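Local atomic coordinates of soluble lytic transglycosylase B3 (Pseudomonas aeruginosa, PDB entry 5AO7), a protein that probably cleaves the glycan strands of bacterial peptidoglycan as a lytic transglycosylase, and binds calcium and N-acetylglucosamine-containing ligands. Residues T205-T210 / L235-N240; T210-Y215 / G223-W228. One frame throughout, in Å; residues are numbered along the deposited sequence.

Interaction 1 (T205-T210 / L235-N240); sequences TQFIPT and LASTAN. With NAG (2-acetamido-2-deoxy-beta-D-glucopyranose), chain D; NAG (2-acetamido-2-deoxy-beta-D-glucopyranose), chain E.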
ATOM      1  N   THR A 205       2.099  -5.560  11.732  1.00 14.00           N
ATOM      2  CA  THR A 205       2.502  -5.567  10.328  1.00 13.65           C
ATOM      3  C   THR A 205       1.344  -5.385   9.351  1.00 14.78           C
ATOM      4  O   THR A 205       1.574  -5.102   8.185  1.00 12.13           O
ATOM      5  CB  THR A 205       3.186  -6.909   9.970  1.00 16.15           C
ATOM      6  OG1 THR A 205       2.264  -7.979  10.236  1.00 15.41           O
ATOM      7  CG2 THR A 205       4.412  -7.118  10.809  1.00 18.55           C
ATOM      8  N   GLN A 206       0.117  -5.617   9.823  1.00 10.02           N
ATOM      9  CA  GLN A 206      -1.083  -5.611   8.999  1.00  9.26           C
ATOM     10  C   GLN A 206      -0.949  -6.592   7.831  1.00 11.81           C
ATOM     11  O   GLN A 206      -1.388  -6.319   6.715  1.00 12.56           O
ATOM     12  CB  GLN A 206      -1.393  -4.194   8.515  1.00 12.48           C
ATOM     13  CG  GLN A 206      -1.716  -3.260   9.688  1.00 12.42           C
ATOM     14  CD  GLN A 206      -3.112  -3.498  10.260  1.00 17.14           C
ATOM     15  OE1 GLN A 206      -4.118  -3.167   9.636  1.00 14.19           O
ATOM     16  NE2 GLN A 206      -3.173  -4.057  11.457  1.00 12.60           N
ATOM     17  N   PHE A 207      -0.316  -7.731   8.120  1.00  9.15           N
ATOM     18  CA  PHE A 207      -0.351  -8.899   7.244  1.00 10.50           C
ATOM     19  C   PHE A 207      -1.755  -9.489   7.167  1.00 11.86           C
ATOM     20  O   PHE A 207      -2.393  -9.697   8.211  1.00 12.78           O
ATOM     21  CB  PHE A 207       0.551 -10.009   7.770  1.00 12.13           C
ATOM     22  CG  PHE A 207       2.009  -9.845   7.474  1.00 13.00           C
ATOM     23  CD1 PHE A 207       2.499  -8.783   6.734  1.00 15.08           C
ATOM     24  CD2 PHE A 207       2.896 -10.815   7.921  1.00 11.33           C
ATOM     25  CE1 PHE A 207       3.878  -8.680   6.453  1.00 16.45           C
ATOM     26  CE2 PHE A 207       4.259 -10.725   7.653  1.00 17.98           C
ATOM     27  CZ  PHE A 207       4.749  -9.661   6.910  1.00 14.78           C
ATOM     28  N   ILE A 208      -2.231  -9.837   5.976  1.00 11.18           N
ATOM     29  CA  ILE A 208      -3.433 -10.674   5.909  1.00 10.89           C
ATOM     30  C   ILE A 208      -2.985 -12.101   6.234  1.00  9.42           C
ATOM     31  O   ILE A 208      -1.795 -12.417   6.126  1.00 10.70           O
ATOM     32  CB  ILE A 208      -4.107 -10.600   4.527  1.00 13.63           C
ATOM     33  CG1 ILE A 208      -3.143 -11.118   3.462  1.00 14.86           C
ATOM     34  CG2 ILE A 208      -4.530  -9.159   4.219  1.00 17.95           C
ATOM     35  CD1 ILE A 208      -3.703 -11.136   2.035  1.00 15.94           C
ATOM     36  N   PRO A 209      -3.908 -12.955   6.679  1.00 10.70           N
ATOM     37  CA  PRO A 209      -3.527 -14.297   7.130  1.00 10.69           C
ATOM     38  C   PRO A 209      -2.656 -15.110   6.157  1.00 11.06           C
ATOM     39  O   PRO A 209      -1.709 -15.752   6.631  1.00 11.92           O
ATOM     40  CB  PRO A 209      -4.884 -14.981   7.342  1.00 12.57           C
ATOM     41  CG  PRO A 209      -5.753 -13.843   7.834  1.00  8.95           C
ATOM     42  CD  PRO A 209      -5.332 -12.679   6.924  1.00 11.91           C
ATOM     43  N   THR A 210      -2.950 -15.116   4.852  1.00 12.87           N
ATOM     44  CA  THR A 210      -2.133 -15.948   3.971  1.00 14.48           C
ATOM     45  C   THR A 210      -0.719 -15.385   3.873  1.00 15.29           C
ATOM     46  O   THR A 210       0.240 -16.134   3.707  1.00 14.53           O
ATOM     47  CB  THR A 210      -2.745 -16.082   2.550  1.00 14.80           C
ATOM     48  OG1 THR A 210      -2.984 -14.776   2.007  1.00 13.56           O
ATOM     49  CG2 THR A 210      -4.057 -16.841   2.630  1.00 18.96           C
ATOM     50  N   LEU A 235       9.036  -6.981  13.238  1.00 13.62           N
ATOM     51  CA  LEU A 235      10.052  -6.327  12.424  1.00 12.06           C
ATOM     52  C   LEU A 235      10.722  -7.314  11.499  1.00  8.97           C
ATOM     53  O   LEU A 235      10.932  -7.022  10.314  1.00 11.96           O
ATOM     54  CB  LEU A 235      11.090  -5.620  13.315  1.00 12.24           C
ATOM     55  CG  LEU A 235      10.483  -4.505  14.178  1.00 13.52           C
ATOM     56  CD1 LEU A 235      11.484  -4.029  15.245  1.00 16.14           C
ATOM     57  CD2 LEU A 235      10.073  -3.359  13.263  1.00 15.27           C
ATOM     58  N   ALA A 236      11.039  -8.501  12.003  1.00  9.51           N
ATOM     59  CA  ALA A 236      11.667  -9.501  11.142  1.00 11.47           C
ATOM     60  C   ALA A 236      10.705  -9.964  10.064  1.00 11.98           C
ATOM     61  O   ALA A 236      11.116 -10.243   8.939  1.00 11.26           O
ATOM     62  CB  ALA A 236      12.160 -10.692  11.972  1.00 11.84           C
ATOM     63  N   SER A 237       9.413 -10.043  10.400  1.00 11.67           N
ATOM     64  CA  SER A 237       8.420 -10.450   9.420  1.00  8.25           C
ATOM     65  C   SER A 237       8.306  -9.440   8.288  1.00  9.91           C
ATOM     66  O   SER A 237       8.237  -9.805   7.118  1.00 10.18           O
ATOM     67  CB  SER A 237       7.041 -10.636  10.064  1.00 11.06           C
ATOM     68  OG  SER A 237       7.053 -11.661  11.044  1.00 12.12           O
ATOM     69  N   THR A 238       8.249  -8.161   8.651  1.00  8.77           N
ATOM     70  CA  THR A 238       8.164  -7.085   7.662  1.00  8.80           C
ATOM     71  C   THR A 238       9.384  -7.130   6.733  1.00 12.07           C
ATOM     72  O   THR A 238       9.260  -7.028   5.519  1.00 10.46           O
ATOM     73  CB  THR A 238       8.074  -5.723   8.353  1.00 13.34           C
ATOM     74  OG1 THR A 238       6.863  -5.668   9.109  1.00 17.13           O
ATOM     75  CG2 THR A 238       8.064  -4.585   7.322  1.00 11.65           C
ATOM     76  N   ALA A 239      10.560  -7.303   7.321  1.00  9.46           N
ATOM     77  CA  ALA A 239      11.800  -7.384   6.545  1.00 11.62           C
ATOM     78  C   ALA A 239      11.800  -8.577   5.606  1.00 12.93           C
ATOM     79  O   ALA A 239      12.205  -8.471   4.444  1.00 10.34           O
ATOM     80  CB  ALA A 239      13.005  -7.464   7.479  1.00 12.53           C
ATOM     81  N   ASN A 240      11.356  -9.720   6.118  1.00 11.67           N
ATOM     82  CA  ASN A 240      11.297 -10.950   5.318  1.00 10.35           C
ATOM     83  C   ASN A 240      10.400 -10.784   4.101  1.00 12.10           C
ATOM     84  O   ASN A 240      10.726 -11.241   2.997  1.00 11.88           O
ATOM     85  CB  ASN A 240      10.797 -12.103   6.196  1.00  9.56           C
ATOM     86  CG  ASN A 240      10.944 -13.446   5.528  1.00 14.84           C
ATOM     87  OD1 ASN A 240      11.999 -13.759   4.976  1.00 15.65           O
ATOM     88  ND2 ASN A 240       9.887 -14.258   5.577  1.00 14.18           N
TER
HETATM   89  C1  NAG D1423      -3.261   1.901   8.074  1.00 46.08           C
HETATM   90  C2  NAG D1423      -4.084   0.638   8.216  1.00 36.30           C
HETATM   91  C3  NAG D1423      -3.525  -0.495   7.366  1.00 33.36           C
HETATM   92  C4  NAG D1423      -3.378  -0.018   5.941  1.00 30.79           C
HETATM   93  C5  NAG D1423      -2.546   1.253   5.927  1.00 35.98           C
HETATM   94  C6  NAG D1423      -2.356   1.790   4.471  1.00 54.93           C
HETATM   95  C7  NAG D1423      -5.260   0.161  10.347  1.00 37.44           C
HETATM   96  C8  NAG D1423      -5.133  -0.377  11.780  1.00 26.32           C
HETATM   97  N2  NAG D1423      -4.069   0.185   9.561  1.00 26.69           N
HETATM   98  O3  NAG D1423      -4.385  -1.638   7.412  1.00 25.69           O
HETATM   99  O4  NAG D1423      -2.748  -1.032   5.211  1.00 34.34           O
HETATM  100  O5  NAG D1423      -3.176   2.213   6.689  1.00 40.82           O
HETATM  101  O6  NAG D1423      -3.270   2.860   4.240  1.00 52.64           O
HETATM  102  O7  NAG D1423      -6.327   0.542   9.914  1.00 40.31           O
HETATM  103  C1  NAG E1424      -2.429  -7.081   0.552  0.71 29.52           C
HETATM  104  C2  NAG E1424      -1.168  -7.840   1.040  0.71 31.97           C
HETATM  105  C3  NAG E1424      -0.401  -8.688  -0.011  0.71 33.92           C
HETATM  106  C4  NAG E1424      -1.397  -9.446  -0.820  0.71 34.93           C
HETATM  107  C5  NAG E1424      -2.274  -8.405  -1.473  0.71 37.48           C
HETATM  108  C6  NAG E1424      -2.943  -8.984  -2.696  0.71 42.90           C
HETATM  109  C7  NAG E1424       0.110  -7.497   3.132  0.71 28.77           C
HETATM  110  C8  NAG E1424       0.989  -6.572   3.873  0.71 10.07           C
HETATM  111  N2  NAG E1424      -0.287  -7.080   1.928  0.71 31.72           N
HETATM  112  O1  NAG E1424      -3.132  -6.808   1.730  0.71 34.18           O
HETATM  113  O3  NAG E1424       0.331  -9.519   0.859  0.71 31.45           O
HETATM  114  O4  NAG E1424      -0.645 -10.181  -1.740  0.71 39.68           O
HETATM  115  O5  NAG E1424      -3.121  -7.922  -0.402  0.71 36.91           O
HETATM  116  O6  NAG E1424      -3.485  -7.954  -3.508  0.71 42.90           O
HETATM  117  O7  NAG E1424      -0.229  -8.572   3.607  0.71 26.43           O
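F207 lays the outer end of its ring against the helical turn at S237: CE2 lies 3.7 Å from S237 CB, and S237 O meets the rim at CZ, in the ring plane, at 3.5 Å. This carbonyl belongs to helix 231-244, so the aromatic edge is pressed on the backbone as much as on a side chain. T205 makes the second contact, its methyl CG2 coming to 3.3 Å from T238 OG1 where the two side chains pass each other running antiparallel. With chi1 at 59°, T205 OG1 is turned away from T238 and lies above one face of the F207 ring, near its rim, where it accepts a weak hydrogen bond from F207 N. S237 OG is bonded to D233 O one turn back and to V217 N of the preceding loop, T238 OG1 to A234 O, and the two segments meet by packing.

Beyond it the loop turns to the sugars. Q206 OE1 accepts from O3 of the chain D N-acetylglucosamine at 2.7 Å, while I208 N, at the N-cap of the next helix, gives a weak 3.3 Å hydrogen bond to the acetamido O7 of the chain E sugar. This sugar-facing loop thus runs into helix 209-215 with helix 231-244 against the outer edge of F207; I208 and P209 rest on helix 170-186, and L235 and T238 on helix 134-145.

Interaction 2 (T210-Y215 / G223-W228); sequences TTHNQY and GKRDIW. With CA (calcium ion), chain B; NAG (2-acetamido-2-deoxy-beta-D-glucopyranose), chain E.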
ATOM      1  N   THR A 210      -2.950 -15.116   4.852  1.00 12.87           N
ATOM      2  CA  THR A 210      -2.133 -15.948   3.971  1.00 14.48           C
ATOM      3  C   THR A 210      -0.719 -15.385   3.873  1.00 15.29           C
ATOM      4  O   THR A 210       0.240 -16.134   3.707  1.00 14.53           O
ATOM      5  CB  THR A 210      -2.745 -16.082   2.550  1.00 14.80           C
ATOM      6  OG1 THR A 210      -2.984 -14.776   2.007  1.00 13.56           O
ATOM      7  CG2 THR A 210      -4.057 -16.841   2.630  1.00 18.96           C
ATOM      8  N   THR A 211      -0.586 -14.068   3.991  1.00 11.38           N
ATOM      9  CA  THR A 211       0.741 -13.460   3.991  1.00 11.15           C
ATOM     10  C   THR A 211       1.497 -13.785   5.281  1.00 12.55           C
ATOM     11  O   THR A 211       2.684 -14.078   5.264  1.00 12.73           O
ATOM     12  CB  THR A 211       0.638 -11.944   3.792  1.00 12.87           C
ATOM     13  OG1 THR A 211       0.158 -11.723   2.460  1.00 16.15           O
ATOM     14  CG2 THR A 211       2.025 -11.307   3.938  1.00 14.77           C
ATOM     15  N   HIS A 212       0.799 -13.761   6.412  1.00 10.79           N
ATOM     16  CA  HIS A 212       1.427 -14.219   7.648  1.00 10.48           C
ATOM     17  C   HIS A 212       1.927 -15.654   7.492  1.00 10.90           C
ATOM     18  O   HIS A 212       3.057 -15.978   7.844  1.00 11.16           O
ATOM     19  CB  HIS A 212       0.439 -14.119   8.811  1.00 11.83           C
ATOM     20  CG  HIS A 212       0.940 -14.701  10.093  1.00 12.62           C
ATOM     21  ND1 HIS A 212       1.423 -13.917  11.125  1.00 13.02           N
ATOM     22  CD2 HIS A 212       1.011 -15.980  10.530  1.00 13.04           C
ATOM     23  CE1 HIS A 212       1.775 -14.694  12.131  1.00 14.20           C
ATOM     24  NE2 HIS A 212       1.533 -15.951  11.797  1.00 15.23           N
ATOM     25  N   ASN A 213       1.081 -16.526   6.965  1.00 12.22           N
ATOM     26  CA  ASN A 213       1.480 -17.924   6.922  1.00 13.29           C
ATOM     27  C   ASN A 213       2.728 -18.125   6.073  1.00 15.79           C
ATOM     28  O   ASN A 213       3.601 -18.931   6.424  1.00 19.75           O
ATOM     29  CB  ASN A 213       0.317 -18.781   6.437  1.00 14.34           C
ATOM     30  CG  ASN A 213      -0.681 -19.036   7.542  1.00 24.66           C
ATOM     31  OD1 ASN A 213      -0.372 -18.785   8.704  1.00 27.61           O
ATOM     32  ND2 ASN A 213      -1.871 -19.535   7.201  1.00 27.49           N
ATOM     33  N   GLN A 214       2.844 -17.355   5.001  1.00 14.24           N
ATOM     34  CA  GLN A 214       3.989 -17.480   4.109  1.00 13.68           C
ATOM     35  C   GLN A 214       5.236 -16.752   4.603  1.00 16.42           C
ATOM     36  O   GLN A 214       6.354 -17.228   4.385  1.00 14.43           O
ATOM     37  CB  GLN A 214       3.645 -16.956   2.712  1.00 17.68           C
ATOM     38  CG  GLN A 214       2.502 -17.699   2.033  1.00 24.59           C
ATOM     39  CD  GLN A 214       2.065 -17.035   0.737  1.00 39.10           C
ATOM     40  OE1 GLN A 214       1.527 -15.923   0.741  1.00 39.96           O
ATOM     41  NE2 GLN A 214       2.298 -17.712  -0.381  1.00 44.56           N
ATOM     42  N   TYR A 215       5.071 -15.592   5.237  1.00 11.23           N
ATOM     43  CA  TYR A 215       6.235 -14.736   5.474  1.00 13.70           C
ATOM     44  C   TYR A 215       6.519 -14.327   6.915  1.00 13.80           C
ATOM     45  O   TYR A 215       7.586 -13.777   7.188  1.00 12.80           O
ATOM     46  CB  TYR A 215       6.122 -13.456   4.652  1.00 13.67           C
ATOM     47  CG  TYR A 215       6.092 -13.719   3.169  1.00 11.59           C
ATOM     48  CD1 TYR A 215       7.262 -14.022   2.471  1.00 16.99           C
ATOM     49  CD2 TYR A 215       4.899 -13.671   2.473  1.00 14.80           C
ATOM     50  CE1 TYR A 215       7.233 -14.270   1.097  1.00 16.95           C
ATOM     51  CE2 TYR A 215       4.862 -13.913   1.090  1.00 19.22           C
ATOM     52  CZ  TYR A 215       6.038 -14.211   0.420  1.00 20.30           C
ATOM     53  OH  TYR A 215       6.009 -14.456  -0.940  1.00 20.26           O
ATOM     54  N   GLY A 223       8.951 -20.023  19.468  1.00 18.51           N
ATOM     55  CA  GLY A 223       8.073 -20.888  18.705  1.00 22.31           C
ATOM     56  C   GLY A 223       6.827 -20.218  18.144  1.00 22.62           C
ATOM     57  O   GLY A 223       6.091 -20.834  17.377  1.00 24.45           O
ATOM     58  N   LYS A 224       6.596 -18.959  18.515  1.00 16.45           N
ATOM     59  CA  LYS A 224       5.434 -18.219  18.016  1.00 17.50           C
ATOM     60  C   LYS A 224       5.853 -17.148  17.017  1.00 14.52           C
ATOM     61  O   LYS A 224       6.820 -16.436  17.242  1.00 16.05           O
ATOM     62  CB  LYS A 224       4.672 -17.558  19.168  1.00 17.06           C
ATOM     63  CG  LYS A 224       4.262 -18.536  20.255  1.00 18.84           C
ATOM     64  CD  LYS A 224       3.217 -17.938  21.196  1.00 24.07           C
ATOM     65  CE  LYS A 224       3.741 -16.763  21.985  1.00 37.64           C
ATOM     66  NZ  LYS A 224       2.685 -16.268  22.927  1.00 42.74           N
ATOM     67  N   ARG A 225       5.104 -17.047  15.924  1.00 12.80           N
ATOM     68  CA  ARG A 225       5.253 -15.923  15.010  1.00 12.04           C
ATOM     69  C   ARG A 225       4.259 -14.873  15.446  1.00 14.52           C
ATOM     70  O   ARG A 225       3.163 -14.767  14.885  1.00 13.00           O
ATOM     71  CB  ARG A 225       5.023 -16.365  13.575  1.00 13.02           C
ATOM     72  CG  ARG A 225       6.030 -17.439  13.197  1.00 15.00           C
ATOM     73  CD  ARG A 225       6.035 -17.685  11.708  1.00 20.35           C
ATOM     74  NE  ARG A 225       4.926 -18.529  11.291  1.00 20.42           N
ATOM     75  CZ  ARG A 225       4.602 -18.740  10.014  1.00 25.15           C
ATOM     76  NH1 ARG A 225       5.298 -18.164   9.029  1.00 21.67           N
ATOM     77  NH2 ARG A 225       3.580 -19.525   9.722  1.00 19.63           N
ATOM     78  N   ASP A 226       4.652 -14.103  16.451  1.00 12.92           N
ATOM     79  CA  ASP A 226       3.715 -13.214  17.136  1.00 11.98           C
ATOM     80  C   ASP A 226       3.807 -11.797  16.599  1.00 11.59           C
ATOM     81  O   ASP A 226       4.516 -10.964  17.150  1.00 14.34           O
ATOM     82  CB  ASP A 226       3.973 -13.230  18.642  1.00 17.26           C
ATOM     83  CG  ASP A 226       3.053 -12.282  19.395  1.00 23.13           C
ATOM     84  OD1 ASP A 226       2.033 -11.864  18.813  1.00 14.50           O
ATOM     85  OD2 ASP A 226       3.351 -11.966  20.566  1.00 24.68           O
ATOM     86  N   ILE A 227       3.086 -11.519  15.524  1.00  9.86           N
ATOM     87  CA  ILE A 227       3.174 -10.196  14.939  1.00  8.36           C
ATOM     88  C   ILE A 227       2.266  -9.209  15.679  1.00 12.99           C
ATOM     89  O   ILE A 227       2.135  -8.055  15.271  1.00 12.16           O
ATOM     90  CB  ILE A 227       2.815 -10.202  13.440  1.00  8.72           C
ATOM     91  CG1 ILE A 227       1.390 -10.714  13.208  1.00 10.80           C
ATOM     92  CG2 ILE A 227       3.833 -11.035  12.673  1.00 12.34           C
ATOM     93  CD1 ILE A 227       0.838 -10.427  11.785  1.00 10.70           C
ATOM     94  N   TRP A 228       1.673  -9.665  16.779  1.00 12.55           N
ATOM     95  CA  TRP A 228       0.787  -8.819  17.588  1.00 12.80           C
ATOM     96  C   TRP A 228       1.522  -8.194  18.763  1.00 14.40           C
ATOM     97  O   TRP A 228       1.449  -6.980  19.010  1.00 17.81           O
ATOM     98  CB  TRP A 228      -0.408  -9.657  18.108  1.00 11.96           C
ATOM     99  CG  TRP A 228      -1.299 -10.083  16.986  1.00 11.03           C
ATOM    100  CD1 TRP A 228      -2.409  -9.420  16.521  1.00 10.55           C
ATOM    101  CD2 TRP A 228      -1.150 -11.246  16.159  1.00  9.68           C
ATOM    102  NE1 TRP A 228      -2.956 -10.104  15.469  1.00 10.77           N
ATOM    103  CE2 TRP A 228      -2.202 -11.222  15.215  1.00  9.18           C
ATOM    104  CE3 TRP A 228      -0.238 -12.311  16.133  1.00 11.55           C
ATOM    105  CZ2 TRP A 228      -2.367 -12.214  14.260  1.00 12.19           C
ATOM    106  CZ3 TRP A 228      -0.397 -13.294  15.167  1.00 11.91           C
ATOM    107  CH2 TRP A 228      -1.460 -13.239  14.253  1.00 11.98           C
TER
HETATM  108 CA    CA B1421       8.295 -15.280  18.577  1.00 15.19          CA
HETATM  109  C1  NAG E1424      -2.429  -7.081   0.552  0.71 29.52           C
HETATM  110  C2  NAG E1424      -1.168  -7.840   1.040  0.71 31.97           C
HETATM  111  C3  NAG E1424      -0.401  -8.688  -0.011  0.71 33.92           C
HETATM  112  C4  NAG E1424      -1.397  -9.446  -0.820  0.71 34.93           C
HETATM  113  C5  NAG E1424      -2.274  -8.405  -1.473  0.71 37.48           C
HETATM  114  C6  NAG E1424      -2.943  -8.984  -2.696  0.71 42.90           C
HETATM  115  C7  NAG E1424       0.110  -7.497   3.132  0.71 28.77           C
HETATM  116  C8  NAG E1424       0.989  -6.572   3.873  0.71 10.07           C
HETATM  117  N2  NAG E1424      -0.287  -7.080   1.928  0.71 31.72           N
HETATM  118  O1  NAG E1424      -3.132  -6.808   1.730  0.71 34.18           O
HETATM  119  O3  NAG E1424       0.331  -9.519   0.859  0.71 31.45           O
HETATM  120  O4  NAG E1424      -0.645 -10.181  -1.740  0.71 39.68           O
HETATM  121  O5  NAG E1424      -3.121  -7.922  -0.402  0.71 36.91           O
HETATM  122  O6  NAG E1424      -3.485  -7.954  -3.508  0.71 42.90           O
HETATM  123  O7  NAG E1424      -0.229  -8.572   3.607  0.71 26.43           O
HETATM  124  O   HOH W   1       6.968 -14.347  20.249  1.00 19.26           O
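H212 and R225 cross obliquely, the imidazole and guanidinium planes 50° apart; H212 NE2 sits over one guanidinium face, 4.3 Å from R225 NE, too far for a direct contact. The histidine leaves helix 209-215 with CG anti to its backbone N (chi1 174°), which carries the ring out to the loop: CE1 meets R225 O in the ring plane at 3.1 Å, and ND1 lies 3.6 Å from I227 CD1, also at the edge. ND1 is buried with no polar partner, whereas the other ring nitrogen, NE2, is held by D188. W228 comes up at a slant, CZ3 4.0 Å from H212 CE1, its six-membered ring inclined at 43° to the imidazole.

R225 bends at chi3 and reaches the helix end, where NH1 donates to N213 O at 3.2 Å, the donor well above the carbonyl plane. NH2 adds a weak bond to the same oxygen, and A216 O also takes NH1.

T211 OG1 and O3 of the chain E N-acetylglucosamine share a 2.7 Å hydrogen bond. K224 O binds the calcium ion at 2.3 Å, together with a water and D218, D220, D222 and D233. Helix, aspartate-rich loop and following helix form an EF-hand-like calcium site, as in Slt35-type transglycosylases.

How the interactions relate
Read from the N terminus, 205-210 lines the sugar site and leads into helix 209-215, followed by the calcium-binding loop and helix 231-244. Interaction 2 closes the short loop between 210-215 and 223-228, and it lies wholly within the longer excursion that interaction 1 closes when 235-240 returns to 205-210. The two share T210, and their centres are about 7 Å apart. They also meet directly: F207 CD2 packs on H212 CA, I227 reaches both T205 and S237, and N240 ND2 probably hydrogen-bonds to Y215 O. Together they join the calcium loop, both flanking helices and the wall of the N-acetylglucosamine site.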